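Local coordinates for putative sensory box/GGDEF family protein (Vibrio parahaemolyticus, PDB 3LID) that probably makes cyclic di-GMP from GTP as a membrane-bound diguanylate cyclase, of which this chain is the extracellular PDC-fold (Cache) sensor domain, at residues Arg83-Arg94 with Ile109-Phe119. Numbering follows the deposited sequence.
Sequences RFLDTSGTEKVR and ILRDKSAREYF. With PO4 (phosphate ion), chain C.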
ATOM      1  N   ARG A  83      13.386  -0.705  -8.762  1.00 13.61           N
ATOM      2  CA  ARG A  83      14.742  -1.232  -8.724  1.00 12.60           C
ATOM      3  C   ARG A  83      14.897  -2.449  -9.588  1.00 12.96           C
ATOM      4  O   ARG A  83      13.970  -3.218  -9.870  1.00 12.51           O
ATOM      5  CB  ARG A  83      15.029  -1.713  -7.328  1.00 12.83           C
ATOM      6  CG  ARG A  83      15.233  -0.516  -6.342  1.00 12.07           C
ATOM      7  CD  ARG A  83      15.521  -1.008  -4.887  1.00 15.27           C
ATOM      8  NE  ARG A  83      14.267  -1.606  -4.355  1.00 15.25           N
ATOM      9  CZ  ARG A  83      14.188  -2.146  -3.130  1.00 17.01           C
ATOM     10  NH1 ARG A  83      15.290  -2.194  -2.322  1.00 15.50           N
ATOM     11  NH2 ARG A  83      13.010  -2.600  -2.674  1.00 13.59           N
ATOM     12  N   PHE A  84      16.155  -2.673  -9.975  1.00 13.78           N
ATOM     13  CA  PHE A  84      16.514  -3.953 -10.555  1.00 13.63           C
ATOM     14  C   PHE A  84      17.620  -4.513  -9.636  1.00 15.09           C
ATOM     15  O   PHE A  84      18.591  -3.808  -9.302  1.00 14.96           O
ATOM     16  CB  PHE A  84      17.092  -3.806 -11.986  1.00 14.19           C
ATOM     17  CG  PHE A  84      17.343  -5.135 -12.620  1.00 14.99           C
ATOM     18  CD1 PHE A  84      16.275  -5.887 -13.113  1.00 17.26           C
ATOM     19  CD2 PHE A  84      18.643  -5.700 -12.572  1.00 17.91           C
ATOM     20  CE1 PHE A  84      16.470  -7.139 -13.646  1.00 22.10           C
ATOM     21  CE2 PHE A  84      18.872  -7.045 -13.132  1.00 17.58           C
ATOM     22  CZ  PHE A  84      17.751  -7.713 -13.676  1.00 16.98           C
ATOM     23  N   LEU A  85      17.406  -5.740  -9.137  1.00 13.99           N
ATOM     24  CA  LEU A  85      18.406  -6.478  -8.322  1.00 13.73           C
ATOM     25  C   LEU A  85      18.970  -7.586  -9.199  1.00 14.04           C
ATOM     26  O   LEU A  85      18.263  -8.239  -9.953  1.00 14.94           O
ATOM     27  CB  LEU A  85      17.737  -7.135  -7.061  1.00 14.64           C
ATOM     28  CG  LEU A  85      17.476  -6.176  -5.878  1.00 15.69           C
ATOM     29  CD1 LEU A  85      16.582  -4.985  -6.233  1.00 16.14           C
ATOM     30  CD2 LEU A  85      16.691  -7.067  -4.782  1.00 16.48           C
ATOM     31  N   ASP A  86      20.274  -7.831  -9.056  1.00 15.04           N
ATOM     32  CA  ASP A  86      20.802  -8.946  -9.858  1.00 15.15           C
ATOM     33  C   ASP A  86      20.486 -10.277  -9.196  1.00 15.46           C
ATOM     34  O   ASP A  86      19.815 -10.309  -8.123  1.00 17.65           O
ATOM     35  CB  ASP A  86      22.297  -8.698 -10.094  1.00 15.95           C
ATOM     36  CG  ASP A  86      23.166  -8.821  -8.836  1.00 19.03           C
ATOM     37  OD1 ASP A  86      22.784  -9.320  -7.729  1.00 19.81           O
ATOM     38  OD2 ASP A  86      24.358  -8.347  -8.945  1.00 24.32           O
ATOM     39  N   THR A  87      20.992 -11.378  -9.787  1.00 17.59           N
ATOM     40  CA  THR A  87      20.594 -12.673  -9.217  1.00 18.37           C
ATOM     41  C   THR A  87      21.136 -12.908  -7.829  1.00 18.62           C
ATOM     42  O   THR A  87      20.594 -13.708  -7.093  1.00 20.63           O
ATOM     43  CB  THR A  87      20.997 -13.869 -10.123  1.00 19.69           C
ATOM     44  OG1 THR A  87      22.422 -13.805 -10.307  1.00 21.06           O
ATOM     45  CG2 THR A  87      20.306 -13.764 -11.454  1.00 21.32           C
ATOM     46  N   SER A  88      22.176 -12.194  -7.420  1.00 19.95           N
ATOM     47  CA  SER A  88      22.693 -12.334  -6.063  1.00 22.02           C
ATOM     48  C   SER A  88      21.949 -11.506  -5.032  1.00 21.76           C
ATOM     49  O   SER A  88      22.210 -11.608  -3.818  1.00 21.60           O
ATOM     50  CB  SER A  88      24.218 -12.005  -6.034  1.00 23.34           C
ATOM     51  OG  SER A  88      24.393 -10.584  -6.153  1.00 27.69           O
ATOM     52  N   GLY A  89      20.972 -10.735  -5.520  1.00 19.58           N
ATOM     53  CA  GLY A  89      20.178  -9.840  -4.643  1.00 17.97           C
ATOM     54  C   GLY A  89      20.772  -8.464  -4.387  1.00 17.34           C
ATOM     55  O   GLY A  89      20.297  -7.719  -3.498  1.00 17.68           O
ATOM     56  N   THR A  90      21.775  -8.078  -5.164  1.00 17.61           N
ATOM     57  CA  THR A  90      22.426  -6.763  -5.038  1.00 16.92           C
ATOM     58  C   THR A  90      21.695  -5.753  -5.961  1.00 15.21           C
ATOM     59  O   THR A  90      21.461  -6.034  -7.125  1.00 15.23           O
ATOM     60  CB  THR A  90      23.922  -6.823  -5.393  1.00 17.94           C
ATOM     61  OG1 THR A  90      24.575  -7.536  -4.340  1.00 20.49           O
ATOM     62  CG2 THR A  90      24.517  -5.382  -5.331  1.00 18.03           C
ATOM     63  N   GLU A  91      21.327  -4.612  -5.404  1.00 15.40           N
ATOM     64  CA  GLU A  91      20.675  -3.567  -6.222  1.00 15.05           C
ATOM     65  C   GLU A  91      21.639  -3.095  -7.313  1.00 15.57           C
ATOM     66  O   GLU A  91      22.815  -2.767  -7.005  1.00 16.37           O
ATOM     67  CB  GLU A  91      20.350  -2.384  -5.344  1.00 14.62           C
ATOM     68  CG  GLU A  91      19.261  -2.746  -4.242  1.00 17.57           C
ATOM     69  CD  GLU A  91      19.062  -1.650  -3.244  1.00 18.50           C
ATOM     70  OE1 GLU A  91      20.067  -0.966  -2.899  1.00 17.19           O
ATOM     71  OE2 GLU A  91      17.855  -1.456  -2.781  1.00 16.71           O
ATOM     72  N   LYS A  92      21.159  -3.027  -8.535  1.00 14.20           N
ATOM     73  CA  LYS A  92      21.998  -2.584  -9.681  1.00 15.05           C
ATOM     74  C   LYS A  92      21.400  -1.268 -10.229  1.00 16.15           C
ATOM     75  O   LYS A  92      22.160  -0.371 -10.728  1.00 16.43           O
ATOM     76  CB  LYS A  92      21.982  -3.596 -10.793  1.00 15.62           C
ATOM     77  CG  LYS A  92      22.528  -5.003 -10.377  1.00 19.52           C
ATOM     78  CD  LYS A  92      23.971  -4.927 -10.010  1.00 28.97           C
ATOM     79  CE  LYS A  92      24.720  -4.344 -11.171  1.00 33.07           C
ATOM     80  NZ  LYS A  92      26.109  -4.765 -11.055  1.00 39.36           N
ATOM     81  N   VAL A  93      20.062  -1.136 -10.137  1.00 15.78           N
ATOM     82  CA  VAL A  93      19.400   0.073 -10.671  1.00 15.23           C
ATOM     83  C   VAL A  93      18.416   0.460  -9.601  1.00 14.79           C
ATOM     84  O   VAL A  93      17.671  -0.401  -9.114  1.00 14.30           O
ATOM     85  CB  VAL A  93      18.602  -0.155 -11.951  1.00 15.86           C
ATOM     86  CG1 VAL A  93      18.132   1.209 -12.469  1.00 16.60           C
ATOM     87  CG2 VAL A  93      19.523  -0.786 -13.068  1.00 19.00           C
ATOM     88  N   ARG A  94      18.472   1.714  -9.158  1.00 13.15           N
ATOM     89  CA  ARG A  94      17.564   2.093  -8.070  1.00 14.59           C
ATOM     90  C   ARG A  94      17.067   3.530  -8.293  1.00 15.47           C
ATOM     91  O   ARG A  94      17.854   4.492  -8.190  1.00 16.05           O
ATOM     92  CB  ARG A  94      18.357   2.049  -6.754  1.00 13.70           C
ATOM     93  CG  ARG A  94      17.539   2.480  -5.541  1.00 14.92           C
ATOM     94  CD  ARG A  94      18.256   2.096  -4.239  1.00 18.06           C
ATOM     95  NE  ARG A  94      17.412   2.447  -3.107  1.00 15.88           N
ATOM     96  CZ  ARG A  94      17.834   3.051  -1.983  1.00 18.07           C
ATOM     97  NH1 ARG A  94      19.124   3.395  -1.777  1.00 20.94           N
ATOM     98  NH2 ARG A  94      16.914   3.337  -1.036  1.00 19.55           N
ATOM     99  N   ILE A 109      23.332   4.572  -3.913  1.00 17.20           N
ATOM    100  CA  ILE A 109      23.418   3.871  -2.618  1.00 17.80           C
ATOM    101  C   ILE A 109      22.781   2.484  -2.921  1.00 18.63           C
ATOM    102  O   ILE A 109      21.538   2.380  -2.953  1.00 18.85           O
ATOM    103  CB  ILE A 109      22.684   4.577  -1.479  1.00 18.72           C
ATOM    104  CG1 ILE A 109      23.390   5.946  -1.190  1.00 21.07           C
ATOM    105  CG2 ILE A 109      22.753   3.733  -0.195  1.00 20.34           C
ATOM    106  CD1 ILE A 109      22.570   6.842  -0.319  1.00 23.93           C
ATOM    107  N   LEU A 110      23.630   1.497  -3.283  1.00 17.65           N
ATOM    108  CA  LEU A 110      23.174   0.214  -3.797  1.00 17.85           C
ATOM    109  C   LEU A 110      23.558  -0.864  -2.784  1.00 18.89           C
ATOM    110  O   LEU A 110      24.727  -0.956  -2.391  1.00 20.95           O
ATOM    111  CB  LEU A 110      23.797  -0.061  -5.140  1.00 15.99           C
ATOM    112  CG  LEU A 110      23.424   0.997  -6.165  1.00 17.49           C
ATOM    113  CD1 LEU A 110      24.151   0.774  -7.484  1.00 18.94           C
ATOM    114  CD2 LEU A 110      21.886   0.963  -6.446  1.00 19.73           C
ATOM    115  N   ARG A 111      22.607  -1.661  -2.337  1.00 17.27           N
ATOM    116  CA  ARG A 111      22.866  -2.585  -1.217  1.00 17.30           C
ATOM    117  C   ARG A 111      22.583  -4.017  -1.596  1.00 17.85           C
ATOM    118  O   ARG A 111      21.880  -4.319  -2.574  1.00 18.46           O
ATOM    119  CB  ARG A 111      21.903  -2.276  -0.077  1.00 17.22           C
ATOM    120  CG  ARG A 111      22.201  -0.966   0.663  1.00 21.41           C
ATOM    121  CD  ARG A 111      21.469   0.255   0.060  1.00 22.10           C
ATOM    122  NE  ARG A 111      20.061   0.114  -0.403  1.00 22.16           N
ATOM    123  CZ  ARG A 111      18.949   0.410   0.281  1.00 24.02           C
ATOM    124  NH1 ARG A 111      18.978   0.874   1.549  1.00 25.95           N
ATOM    125  NH2 ARG A 111      17.796   0.240  -0.307  1.00 20.94           N
ATOM    126  N   ASP A 112      23.186  -4.914  -0.805  1.00 17.54           N
ATOM    127  CA  ASP A 112      22.880  -6.341  -0.964  1.00 16.69           C
ATOM    128  C   ASP A 112      21.626  -6.678  -0.143  1.00 15.55           C
ATOM    129  O   ASP A 112      21.652  -6.619   1.093  1.00 16.48           O
ATOM    130  CB  ASP A 112      24.094  -7.092  -0.353  1.00 17.99           C
ATOM    131  CG  ASP A 112      23.903  -8.561  -0.311  1.00 25.88           C
ATOM    132  OD1 ASP A 112      22.837  -9.108  -0.680  1.00 23.23           O
ATOM    133  OD2 ASP A 112      24.906  -9.185   0.063  1.00 30.22           O
ATOM    134  N   LYS A 113      20.520  -7.036  -0.836  1.00 16.93           N
ATOM    135  CA  LYS A 113      19.227  -7.300  -0.206  1.00 14.96           C
ATOM    136  C   LYS A 113      18.975  -8.779  -0.058  1.00 16.66           C
ATOM    137  O   LYS A 113      17.847  -9.228   0.195  1.00 15.83           O
ATOM    138  CB  LYS A 113      18.119  -6.698  -1.047  1.00 14.59           C
ATOM    139  CG  LYS A 113      18.185  -5.205  -1.015  1.00 16.06           C
ATOM    140  CD  LYS A 113      17.575  -4.629   0.298  1.00 14.83           C
ATOM    141  CE  LYS A 113      17.848  -3.137   0.383  1.00 15.04           C
ATOM    142  NZ  LYS A 113      17.064  -2.491   1.547  1.00 16.47           N
ATOM    143  N   SER A 114      20.048  -9.571  -0.255  1.00 18.03           N
ATOM    144  CA  SER A 114      19.827 -11.009  -0.270  1.00 17.81           C
ATOM    145  C   SER A 114      19.311 -11.635   1.026  1.00 18.25           C
ATOM    146  O   SER A 114      18.738 -12.771   0.953  1.00 18.38           O
ATOM    147  CB  SER A 114      21.075 -11.732  -0.766  1.00 16.45           C
ATOM    148  OG  SER A 114      22.104 -11.558   0.205  1.00 20.93           O
ATOM    149  N   ALA A 115      19.476 -10.971   2.178  1.00 17.10           N
ATOM    150  CA  ALA A 115      18.984 -11.529   3.453  1.00 18.61           C
ATOM    151  C   ALA A 115      17.480 -11.284   3.664  1.00 19.27           C
ATOM    152  O   ALA A 115      16.861 -11.918   4.536  1.00 19.54           O
ATOM    153  CB  ALA A 115      19.730 -10.936   4.616  1.00 19.11           C
ATOM    154  N   ARG A 116      16.869 -10.450   2.822  1.00 15.46           N
ATOM    155  CA  ARG A 116      15.473 -10.111   3.026  1.00 17.08           C
ATOM    156  C   ARG A 116      14.557 -11.225   2.590  1.00 16.54           C
ATOM    157  O   ARG A 116      14.759 -11.850   1.550  1.00 15.80           O
ATOM    158  CB  ARG A 116      15.127  -8.888   2.212  1.00 16.95           C
ATOM    159  CG  ARG A 116      15.799  -7.583   2.847  1.00 16.53           C
ATOM    160  CD  ARG A 116      15.305  -7.249   4.258  1.00 19.21           C
ATOM    161  NE  ARG A 116      13.875  -6.771   4.235  1.00 17.15           N
ATOM    162  CZ  ARG A 116      13.504  -5.534   3.872  1.00 17.80           C
ATOM    163  NH1 ARG A 116      14.423  -4.601   3.461  1.00 15.37           N
ATOM    164  NH2 ARG A 116      12.158  -5.217   3.874  1.00 17.81           N
ATOM    165  N   GLU A 117      13.499 -11.448   3.385  1.00 16.77           N
ATOM    166  CA  GLU A 117      12.571 -12.504   2.975  1.00 17.69           C
ATOM    167  C   GLU A 117      11.871 -12.240   1.649  1.00 17.80           C
ATOM    168  O   GLU A 117      11.531 -13.173   0.926  1.00 19.01           O
ATOM    169  CB  GLU A 117      11.564 -12.732   4.122  1.00 20.17           C
ATOM    170  CG  GLU A 117      12.278 -13.292   5.395  1.00 22.12           C
ATOM    171  CD  GLU A 117      12.869 -14.731   5.208  1.00 34.09           C
ATOM    172  OE1 GLU A 117      12.519 -15.444   4.238  1.00 32.96           O
ATOM    173  OE2 GLU A 117      13.765 -15.142   5.996  1.00 35.74           O
ATOM    174  N   TYR A 118      11.687 -10.966   1.290  1.00 17.25           N
ATOM    175  CA  TYR A 118      10.964 -10.693   0.067  1.00 16.33           C
ATOM    176  C   TYR A 118      11.841 -11.102  -1.083  1.00 15.05           C
ATOM    177  O   TYR A 118      11.339 -11.505  -2.137  1.00 15.60           O
ATOM    178  CB  TYR A 118      10.511  -9.205  -0.037  1.00 15.55           C
ATOM    179  CG  TYR A 118      11.584  -8.156  -0.316  1.00 14.17           C
ATOM    180  CD1 TYR A 118      12.200  -8.050  -1.585  1.00 16.68           C
ATOM    181  CD2 TYR A 118      11.972  -7.258   0.688  1.00 14.02           C
ATOM    182  CE1 TYR A 118      13.155  -7.059  -1.821  1.00 13.82           C
ATOM    183  CE2 TYR A 118      12.921  -6.253   0.453  1.00 13.99           C
ATOM    184  CZ  TYR A 118      13.536  -6.202  -0.803  1.00 12.13           C
ATOM    185  OH  TYR A 118      14.423  -5.187  -1.026  1.00 15.28           O
ATOM    186  N   PHE A 119      13.170 -11.028  -0.877  1.00 15.22           N
ATOM    187  CA  PHE A 119      14.092 -11.441  -1.915  1.00 14.80           C
ATOM    188  C   PHE A 119      14.113 -12.950  -2.066  1.00 15.30           C
ATOM    189  O   PHE A 119      14.046 -13.470  -3.189  1.00 15.38           O
ATOM    190  CB  PHE A 119      15.523 -10.931  -1.681  1.00 14.44           C
ATOM    191  CG  PHE A 119      16.456 -11.460  -2.715  1.00 16.93           C
ATOM    192  CD1 PHE A 119      16.395 -10.991  -4.021  1.00 18.42           C
ATOM    193  CD2 PHE A 119      17.340 -12.482  -2.385  1.00 20.35           C
ATOM    194  CE1 PHE A 119      17.275 -11.507  -4.978  1.00 18.60           C
ATOM    195  CE2 PHE A 119      18.218 -13.006  -3.363  1.00 20.79           C
ATOM    196  CZ  PHE A 119      18.163 -12.519  -4.610  1.00 20.99           C
TER
HETATM  197  P   PO4 C 321      13.265  -2.250   0.922  1.00 15.25           P
HETATM  198  O1  PO4 C 321      13.602  -0.756   0.758  1.00 15.66           O
HETATM  199  O2  PO4 C 321      14.570  -2.953   0.526  1.00 14.86           O
HETATM  200  O3  PO4 C 321      12.172  -2.693  -0.007  1.00 15.83           O
HETATM  201  O4  PO4 C 321      12.919  -2.562   2.374  1.00 15.42           O
HETATM  202  O   HOH W   1      24.043 -10.265  -2.893  1.00 46.67           O
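Glu-91 meets Arg-111 along the whole length of its side chain. CB packs against CD2 of Leu-110, and CG touches the carbonyl O of Arg-111, 3.5 Å away. Beyond CG the chain is extended, which carries the carboxylate alongside the arginine. OE1 takes two bonds from the same face of its plane: backbone N of Arg-111 on the anti side and NE of Arg-111 on the syn side, each 2.7 Å from OE1. OE2 accepts NH2 of Arg-111 at 3.0 Å through its syn lone pair, completing a side-on, two-nitrogen salt bridge. Nearly along its C-O axis, OE2 also accepts NH1 of Arg-83 at 2.7 Å.

Arg-111 reaches this position because its chain bends at chi2 (90°) and chi3 (40°). The guanidinium of Arg-94 stacks flat on that of Arg-111, planes 13° apart, while NH1 of Arg-94 donates to the carbonyl O of Ile-109. Asp-140 forms a further salt bridge with Arg-111.

The backbones join beside this network in a single bridge between Thr-90 and Asp-112. Glu-91 N donates to Arg-111 O, and Lys-113 N to Gly-89 O. Past the bridge, CA of Gly-89 sits over the face of the Phe-119 ring, a CH-pi contact 3.7 Å from the ring centroid.

Arg-83, Lys-113, Arg-116 and Tyr-118 all hydrogen-bond a phosphate, probably from the crystallisation liquor. O2 of the phosphate takes three bonds, from Tyr-118 OH and Lys-113 NZ, each at 2.7 Å, and from Arg-83 NH1. Arg-153, Arg-139 and Asn-171 complete the site.

The contact ties the loop before helix 117-124 to the hairpin of the antiparallel sheet of the sensor domain. The carboxylate of Glu-91 probably offsets the close packing of Arg-83, Arg-94 and Arg-111, and the basic groups beside it form a site suited to an anion.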